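Local coordinates for uncharacterized protein (Parabacteroides merdae, PDB 4R7F) that is of unknown function but carries immunoglobulin-like beta-sandwich domains and is probably related to plug proteins of the type 9 secretion system, at residues F295-L309 against K321-Y333. Numbering follows the deposited sequence.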
ATOM      1  N   PHE A 295      21.592  -4.705 -21.750  1.00 28.57           N
ATOM      2  CA  PHE A 295      20.425  -3.831 -21.923  1.00 29.77           C
ATOM      3  C   PHE A 295      20.518  -3.156 -23.264  1.00 30.21           C
ATOM      4  O   PHE A 295      21.605  -2.728 -23.653  1.00 32.96           O
ATOM      5  CB  PHE A 295      20.402  -2.726 -20.874  1.00 33.12           C
ATOM      6  CG  PHE A 295      20.195  -3.210 -19.466  1.00 31.63           C
ATOM      7  CD1 PHE A 295      21.238  -3.749 -18.748  1.00 25.81           C
ATOM      8  CD2 PHE A 295      18.978  -3.056 -18.849  1.00 32.43           C
ATOM      9  CE1 PHE A 295      21.053  -4.146 -17.450  1.00 26.61           C
ATOM     10  CE2 PHE A 295      18.786  -3.469 -17.553  1.00 27.48           C
ATOM     11  CZ  PHE A 295      19.826  -4.008 -16.850  1.00 28.12           C
ATOM     12  N   THR A 296      19.372  -3.007 -23.920  1.00 26.71           N
ATOM     13  CA  THR A 296      19.290  -2.389 -25.222  1.00 30.56           C
ATOM     14  C   THR A 296      18.098  -1.471 -25.271  1.00 27.78           C
ATOM     15  O   THR A 296      16.986  -1.924 -24.994  1.00 33.93           O
ATOM     16  CB  THR A 296      19.131  -3.461 -26.327  1.00 34.53           C
ATOM     17  OG1 THR A 296      20.289  -4.303 -26.334  1.00 39.05           O
ATOM     18  CG2 THR A 296      19.040  -2.820 -27.657  1.00 37.59           C
ATOM     19  N   LEU A 297      18.319  -0.193 -25.607  1.00 28.19           N
ATOM     20  CA  LEU A 297      17.230   0.757 -25.847  1.00 27.08           C
ATOM     21  C   LEU A 297      17.298   1.266 -27.274  1.00 29.96           C
ATOM     22  O   LEU A 297      18.182   2.025 -27.608  1.00 32.24           O
ATOM     23  CB  LEU A 297      17.274   1.923 -24.855  1.00 29.21           C
ATOM     24  CG  LEU A 297      16.294   3.089 -25.108  1.00 36.31           C
ATOM     25  CD1 LEU A 297      14.847   2.628 -24.990  1.00 33.63           C
ATOM     26  CD2 LEU A 297      16.559   4.248 -24.170  1.00 29.07           C
ATOM     27  N   ALA A 298      16.356   0.832 -28.115  1.00 31.91           N
ATOM     28  CA  ALA A 298      16.359   1.174 -29.547  1.00 33.07           C
ATOM     29  C   ALA A 298      15.614   2.472 -29.812  1.00 31.64           C
ATOM     30  O   ALA A 298      14.425   2.510 -29.751  1.00 30.08           O
ATOM     31  CB  ALA A 298      15.745   0.058 -30.379  1.00 26.54           C
ATOM     32  N   CYS A 299      16.346   3.537 -30.093  1.00 34.81           N
ATOM     33  CA  CYS A 299      15.769   4.791 -30.487  1.00 33.21           C
ATOM     34  C   CYS A 299      16.906   5.550 -31.047  1.00 37.25           C
ATOM     35  O   CYS A 299      18.077   5.113 -30.925  1.00 35.90           O
ATOM     36  CB  CYS A 299      15.125   5.527 -29.316  1.00 31.95           C
ATOM     37  SG  CYS A 299      16.207   5.843 -27.926  1.00 36.73           S
ATOM     38  N   ASP A 300      16.567   6.650 -31.705  1.00 30.78           N
ATOM     39  CA  ASP A 300      17.563   7.591 -32.212  1.00 32.57           C
ATOM     40  C   ASP A 300      18.186   8.228 -31.009  1.00 37.55           C
ATOM     41  O   ASP A 300      17.518   8.299 -29.977  1.00 34.43           O
ATOM     42  CB  ASP A 300      16.869   8.681 -33.015  1.00 37.94           C
ATOM     43  CG  ASP A 300      16.501   8.226 -34.429  1.00 40.58           C
ATOM     44  OD1 ASP A 300      16.927   7.120 -34.888  1.00 46.74           O
ATOM     45  OD2 ASP A 300      15.824   9.018 -35.093  1.00 41.87           O
ATOM     46  N   PRO A 301      19.446   8.698 -31.117  1.00 28.77           N
ATOM     47  CA  PRO A 301      20.005   9.279 -29.912  1.00 32.17           C
ATOM     48  C   PRO A 301      19.313  10.602 -29.571  1.00 35.95           C
ATOM     49  O   PRO A 301      19.001  11.405 -30.458  1.00 36.05           O
ATOM     50  CB  PRO A 301      21.471   9.497 -30.269  1.00 31.64           C
ATOM     51  CG  PRO A 301      21.430   9.819 -31.733  1.00 31.35           C
ATOM     52  CD  PRO A 301      20.334   8.899 -32.280  1.00 30.16           C
ATOM     53  N   LEU A 302      19.086  10.809 -28.281  1.00 33.41           N
ATOM     54  CA  LEU A 302      18.493  12.016 -27.796  1.00 32.29           C
ATOM     55  C   LEU A 302      19.548  13.099 -27.680  1.00 35.46           C
ATOM     56  O   LEU A 302      20.581  12.901 -27.040  1.00 37.22           O
ATOM     57  CB  LEU A 302      17.820  11.802 -26.439  1.00 36.53           C
ATOM     58  CG  LEU A 302      16.483  11.070 -26.422  1.00 35.58           C
ATOM     59  CD1 LEU A 302      16.680   9.634 -26.842  1.00 45.96           C
ATOM     60  CD2 LEU A 302      15.920  11.081 -25.003  1.00 43.67           C
ATOM     61  N   PRO A 303      19.271  14.263 -28.278  1.00 38.80           N
ATOM     62  CA  PRO A 303      20.189  15.407 -28.295  1.00 42.97           C
ATOM     63  C   PRO A 303      20.222  16.163 -26.988  1.00 38.89           C
ATOM     64  O   PRO A 303      19.282  16.079 -26.215  1.00 35.88           O
ATOM     65  CB  PRO A 303      19.597  16.312 -29.377  1.00 47.21           C
ATOM     66  CG  PRO A 303      18.141  15.975 -29.400  1.00 47.08           C
ATOM     67  CD  PRO A 303      18.054  14.512 -29.081  1.00 42.73           C
ATOM     68  N   ASP A 304      21.312  16.889 -26.757  1.00 38.76           N
ATOM     69  CA  ASP A 304      21.412  17.828 -25.640  1.00 42.53           C
ATOM     70  C   ASP A 304      21.283  17.143 -24.273  1.00 40.92           C
ATOM     71  O   ASP A 304      20.733  17.720 -23.346  1.00 35.42           O
ATOM     72  CB  ASP A 304      20.344  18.925 -25.773  1.00 51.88           C
ATOM     73  CG  ASP A 304      20.325  19.576 -27.167  1.00 66.01           C
ATOM     74  OD1 ASP A 304      21.416  19.872 -27.701  1.00 50.14           O
ATOM     75  OD2 ASP A 304      19.215  19.785 -27.723  1.00 68.18           O
ATOM     76  N   GLY A 305      21.759  15.905 -24.161  1.00 33.24           N
ATOM     77  CA  GLY A 305      21.739  15.227 -22.891  1.00 33.75           C
ATOM     78  C   GLY A 305      22.281  13.841 -22.977  1.00 32.19           C
ATOM     79  O   GLY A 305      22.745  13.403 -24.053  1.00 30.73           O
ATOM     80  N   SER A 306      22.179  13.132 -21.843  1.00 33.13           N
ATOM     81  CA  SER A 306      22.649  11.752 -21.741  1.00 36.43           C
ATOM     82  C   SER A 306      21.610  10.857 -21.102  1.00 35.85           C
ATOM     83  O   SER A 306      20.753  11.326 -20.357  1.00 33.60           O
ATOM     84  CB  SER A 306      23.965  11.722 -20.972  1.00 45.64           C
ATOM     85  OG  SER A 306      24.948  12.500 -21.656  1.00 50.36           O
ATOM     86  N   VAL A 307      21.669   9.567 -21.432  1.00 31.33           N
ATOM     87  CA  VAL A 307      20.731   8.586 -20.914  1.00 26.44           C
ATOM     88  C   VAL A 307      21.440   7.747 -19.883  1.00 27.10           C
ATOM     89  O   VAL A 307      22.615   7.339 -20.091  1.00 29.85           O
ATOM     90  CB  VAL A 307      20.148   7.693 -22.022  1.00 29.01           C
ATOM     91  CG1 VAL A 307      19.193   6.643 -21.463  1.00 26.84           C
ATOM     92  CG2 VAL A 307      19.409   8.568 -23.013  1.00 27.56           C
ATOM     93  N   TYR A 308      20.743   7.535 -18.762  1.00 25.26           N
ATOM     94  CA  TYR A 308      21.230   6.769 -17.630  1.00 26.75           C
ATOM     95  C   TYR A 308      20.263   5.643 -17.248  1.00 27.71           C
ATOM     96  O   TYR A 308      19.045   5.823 -17.164  1.00 28.42           O
ATOM     97  CB  TYR A 308      21.391   7.662 -16.421  1.00 25.23           C
ATOM     98  CG  TYR A 308      22.459   8.699 -16.536  1.00 29.04           C
ATOM     99  CD1 TYR A 308      22.225   9.897 -17.224  1.00 31.38           C
ATOM    100  CD2 TYR A 308      23.714   8.501 -15.967  1.00 24.17           C
ATOM    101  CE1 TYR A 308      23.195  10.857 -17.325  1.00 28.50           C
ATOM    102  CE2 TYR A 308      24.683   9.476 -16.059  1.00 25.82           C
ATOM    103  CZ  TYR A 308      24.422  10.628 -16.757  1.00 29.21           C
ATOM    104  OH  TYR A 308      25.412  11.539 -16.881  1.00 26.14           O
ATOM    105  N   LEU A 309      20.835   4.485 -16.978  1.00 28.08           N
ATOM    106  CA  LEU A 309      20.081   3.351 -16.469  1.00 27.28           C
ATOM    107  C   LEU A 309      19.877   3.608 -14.985  1.00 27.64           C
ATOM    108  O   LEU A 309      20.764   4.053 -14.280  1.00 30.82           O
ATOM    109  CB  LEU A 309      20.876   2.088 -16.750  1.00 33.62           C
ATOM    110  CG  LEU A 309      20.320   0.694 -16.544  1.00 34.71           C
ATOM    111  CD1 LEU A 309      18.884   0.535 -17.011  1.00 34.35           C
ATOM    112  CD2 LEU A 309      21.260  -0.248 -17.298  1.00 40.73           C
ATOM    113  N   LYS A 321      29.131   5.288 -14.158  1.00 26.09           N
ATOM    114  CA  LYS A 321      28.818   3.892 -14.072  1.00 36.67           C
ATOM    115  C   LYS A 321      27.480   3.592 -14.672  1.00 31.03           C
ATOM    116  O   LYS A 321      27.331   2.526 -15.214  1.00 30.85           O
ATOM    117  CB  LYS A 321      28.780   3.395 -12.633  1.00 37.71           C
ATOM    118  CG  LYS A 321      30.038   3.614 -11.812  1.00 38.09           C
ATOM    119  CD  LYS A 321      29.856   2.788 -10.524  1.00 57.99           C
ATOM    120  CE  LYS A 321      30.211   3.528  -9.244  1.00 69.24           C
ATOM    121  NZ  LYS A 321      29.293   4.651  -8.902  1.00 45.07           N
ATOM    122  N   SER A 322      26.493   4.491 -14.519  1.00 28.76           N
ATOM    123  CA  SER A 322      25.122   4.156 -14.917  1.00 29.46           C
ATOM    124  C   SER A 322      24.762   4.796 -16.260  1.00 24.86           C
ATOM    125  O   SER A 322      23.750   4.476 -16.862  1.00 24.04           O
ATOM    126  CB  SER A 322      24.159   4.590 -13.836  1.00 27.44           C
ATOM    127  OG  SER A 322      24.227   6.006 -13.646  1.00 27.69           O
ATOM    128  N   LYS A 323      25.611   5.703 -16.725  1.00 27.66           N
ATOM    129  CA  LYS A 323      25.417   6.344 -18.027  1.00 29.85           C
ATOM    130  C   LYS A 323      25.502   5.309 -19.147  1.00 23.29           C
ATOM    131  O   LYS A 323      26.252   4.368 -19.065  1.00 30.37           O
ATOM    132  CB  LYS A 323      26.484   7.399 -18.228  1.00 30.51           C
ATOM    133  CG  LYS A 323      26.300   8.279 -19.459  1.00 29.37           C
ATOM    134  CD  LYS A 323      27.271   9.445 -19.351  1.00 31.89           C
ATOM    135  CE  LYS A 323      27.236  10.274 -20.609  1.00 35.13           C
ATOM    136  NZ  LYS A 323      28.378  11.198 -20.690  1.00 41.12           N
HETATM  137  N   MSE A 324      24.705   5.495 -20.176  1.00 31.45           N
HETATM  138  CA  MSE A 324      24.679   4.590 -21.306  1.00 25.64           C
HETATM  139  C   MSE A 324      25.306   5.190 -22.547  1.00 29.98           C
HETATM  140  O   MSE A 324      25.022   6.333 -22.953  1.00 27.06           O
HETATM  141  CB  MSE A 324      23.209   4.289 -21.506  1.00 26.66           C
HETATM  142  CG  MSE A 324      22.813   3.205 -20.456  1.00 33.13           C
HETATM  143 SE   MSE A 324      21.122   2.640 -21.092  0.75 37.38          SE
HETATM  144  CE  MSE A 324      21.733   1.046 -22.008  1.00 47.39           C
ATOM    145  N   GLY A 325      26.154   4.398 -23.175  1.00 27.69           N
ATOM    146  CA  GLY A 325      26.756   4.778 -24.437  1.00 33.34           C
ATOM    147  C   GLY A 325      25.775   4.531 -25.542  1.00 32.75           C
ATOM    148  O   GLY A 325      24.844   3.764 -25.376  1.00 27.62           O
ATOM    149  N   TYR A 326      26.005   5.160 -26.684  1.00 33.04           N
ATOM    150  CA  TYR A 326      25.117   4.984 -27.844  1.00 26.89           C
ATOM    151  C   TYR A 326      25.891   4.286 -28.938  1.00 25.29           C
ATOM    152  O   TYR A 326      26.979   4.688 -29.315  1.00 26.80           O
ATOM    153  CB  TYR A 326      24.553   6.316 -28.334  1.00 28.90           C
ATOM    154  CG  TYR A 326      23.441   6.133 -29.331  1.00 30.91           C
ATOM    155  CD1 TYR A 326      22.150   5.838 -28.912  1.00 31.77           C
ATOM    156  CD2 TYR A 326      23.687   6.209 -30.695  1.00 31.49           C
ATOM    157  CE1 TYR A 326      21.137   5.612 -29.837  1.00 39.06           C
ATOM    158  CE2 TYR A 326      22.683   5.993 -31.617  1.00 34.57           C
ATOM    159  CZ  TYR A 326      21.416   5.682 -31.189  1.00 29.88           C
ATOM    160  OH  TYR A 326      20.428   5.467 -32.113  1.00 29.07           O
ATOM    161  N   ASN A 327      25.338   3.177 -29.387  1.00 25.91           N
ATOM    162  CA  ASN A 327      25.874   2.424 -30.469  1.00 21.08           C
ATOM    163  C   ASN A 327      25.306   2.944 -31.802  1.00 23.87           C
ATOM    164  O   ASN A 327      24.175   2.630 -32.171  1.00 28.57           O
ATOM    165  CB  ASN A 327      25.520   0.945 -30.280  1.00 24.85           C
ATOM    166  CG  ASN A 327      26.139   0.065 -31.350  1.00 22.88           C
ATOM    167  OD1 ASN A 327      26.433   0.519 -32.448  1.00 33.38           O
ATOM    168  ND2 ASN A 327      26.413  -1.145 -31.005  1.00 23.87           N
ATOM    169  N   PHE A 328      26.103   3.713 -32.548  1.00 26.06           N
ATOM    170  CA  PHE A 328      25.647   4.232 -33.836  1.00 27.16           C
ATOM    171  C   PHE A 328      25.662   3.212 -34.958  1.00 29.84           C
ATOM    172  O   PHE A 328      25.159   3.491 -36.008  1.00 32.53           O
ATOM    173  CB  PHE A 328      26.474   5.440 -34.249  1.00 26.18           C
ATOM    174  CG  PHE A 328      26.277   6.627 -33.369  1.00 26.33           C
ATOM    175  CD1 PHE A 328      26.932   6.710 -32.146  1.00 26.49           C
ATOM    176  CD2 PHE A 328      25.454   7.676 -33.769  1.00 27.32           C
ATOM    177  CE1 PHE A 328      26.788   7.833 -31.361  1.00 29.64           C
ATOM    178  CE2 PHE A 328      25.266   8.786 -32.954  1.00 27.77           C
ATOM    179  CZ  PHE A 328      25.928   8.861 -31.743  1.00 26.93           C
ATOM    180  N   GLU A 329      26.242   2.036 -34.767  1.00 31.40           N
ATOM    181  CA  GLU A 329      26.081   1.010 -35.759  1.00 28.92           C
ATOM    182  C   GLU A 329      24.647   0.459 -35.692  1.00 30.53           C
ATOM    183  O   GLU A 329      23.982   0.313 -36.714  1.00 26.81           O
ATOM    184  CB  GLU A 329      27.090  -0.135 -35.555  1.00 30.53           C
ATOM    185  CG  GLU A 329      28.549   0.247 -35.750  1.00 25.39           C
ATOM    186  CD  GLU A 329      28.905   0.515 -37.213  1.00 32.08           C
ATOM    187  OE1 GLU A 329      28.787  -0.407 -38.053  1.00 26.97           O
ATOM    188  OE2 GLU A 329      29.315   1.662 -37.529  1.00 32.79           O
ATOM    189  N   THR A 330      24.205   0.121 -34.488  1.00 33.65           N
ATOM    190  CA  THR A 330      22.908  -0.508 -34.290  1.00 34.15           C
ATOM    191  C   THR A 330      21.786   0.464 -34.081  1.00 36.28           C
ATOM    192  O   THR A 330      20.660   0.019 -34.070  1.00 31.46           O
ATOM    193  CB  THR A 330      22.872  -1.439 -33.077  1.00 31.43           C
ATOM    194  OG1 THR A 330      23.306  -0.715 -31.922  1.00 37.49           O
ATOM    195  CG2 THR A 330      23.763  -2.638 -33.319  1.00 42.47           C
ATOM    196  N   LYS A 331      22.097   1.755 -33.927  1.00 38.86           N
ATOM    197  CA  LYS A 331      21.161   2.797 -33.482  1.00 34.72           C
ATOM    198  C   LYS A 331      20.444   2.493 -32.156  1.00 33.28           C
ATOM    199  O   LYS A 331      19.212   2.573 -32.043  1.00 34.92           O
ATOM    200  CB  LYS A 331      20.154   3.126 -34.580  1.00 46.62           C
ATOM    201  CG  LYS A 331      20.778   3.500 -35.916  1.00 48.99           C
ATOM    202  CD  LYS A 331      21.679   4.721 -35.818  1.00 65.00           C
ATOM    203  CE  LYS A 331      22.516   4.871 -37.092  1.00 73.47           C
ATOM    204  NZ  LYS A 331      23.584   5.904 -36.935  1.00 61.97           N
ATOM    205  N   GLN A 332      21.238   2.170 -31.146  1.00 30.16           N
ATOM    206  CA  GLN A 332      20.719   1.764 -29.846  1.00 30.69           C
ATOM    207  C   GLN A 332      21.609   2.248 -28.744  1.00 32.10           C
ATOM    208  O   GLN A 332      22.831   2.308 -28.903  1.00 30.09           O
ATOM    209  CB  GLN A 332      20.681   0.264 -29.764  1.00 32.49           C
ATOM    210  CG  GLN A 332      19.819  -0.365 -30.849  1.00 37.89           C
ATOM    211  CD  GLN A 332      19.910  -1.862 -30.830  1.00 40.53           C
ATOM    212  OE1 GLN A 332      20.960  -2.440 -30.510  1.00 36.96           O
ATOM    213  NE2 GLN A 332      18.823  -2.502 -31.177  1.00 31.02           N
ATOM    214  N   TYR A 333      21.000   2.593 -27.626  1.00 28.97           N
ATOM    215  CA  TYR A 333      21.735   2.717 -26.367  1.00 28.72           C
ATOM    216  C   TYR A 333      21.967   1.288 -25.864  1.00 25.60           C
ATOM    217  O   TYR A 333      21.058   0.470 -25.902  1.00 29.77           O
ATOM    218  CB  TYR A 333      20.920   3.533 -25.362  1.00 26.67           C
ATOM    219  CG  TYR A 333      20.810   5.032 -25.660  1.00 25.05           C
ATOM    220  CD1 TYR A 333      21.786   5.915 -25.225  1.00 27.32           C
ATOM    221  CD2 TYR A 333      19.727   5.551 -26.323  1.00 23.06           C
ATOM    222  CE1 TYR A 333      21.718   7.259 -25.487  1.00 23.76           C
ATOM    223  CE2 TYR A 333      19.615   6.902 -26.566  1.00 25.94           C
ATOM    224  CZ  TYR A 333      20.609   7.767 -26.146  1.00 30.55           C
ATOM    225  OH  TYR A 333      20.516   9.142 -26.380  1.00 29.69           O
TER
HETATM  226  O   HOH W   1      21.612  11.208 -25.381  1.00 29.32           O
HETATM  227  O   HOH W   2      23.896   8.707 -22.886  1.00 25.97           O
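Two tyrosines from 321-333 tie down the 299-304 loop by their hydroxyls while their rings pack against the loop's own side chains and Val307. Tyr333 OH accepts from Leu302 N at 2.9 Å and donates to a water, which in turn donates to Leu302 O and Gly305 O, linking Leu302 to Gly305, where the next strand begins. Val307 CG2 lies over one face of the Tyr333 ring, and Tyr326 CD1 over the other; Cys299 SG meets the edge, 3.8 Å from Tyr333 CE2. Tyr326, with CG trans to its backbone N (chi1 -169°), reaches across to Cys299 O, bonding it from OH at 2.7 Å in the carbonyl plane, on a lone pair. Pro301 CB sits 3.7 Å from the Tyr326 ring centroid, almost on the ring normal. A leucine in place of Tyr326 would probably leave Cys299 O without this donor and Pro301 without the ring face it packs on. Farther along, Lys323 runs extended across the Tyr308 ring, CG over its face, beside the bond from Met324 N to Val307 O (2.8 Å). Leu297 and Tyr333 form an antiparallel hydrogen-bonded pair, joining strands 290-298 and 332-340 in one sheet; strand 305-310 belongs to another, pairing with 342-352, whose Tyr348 touches Phe295 and Met324.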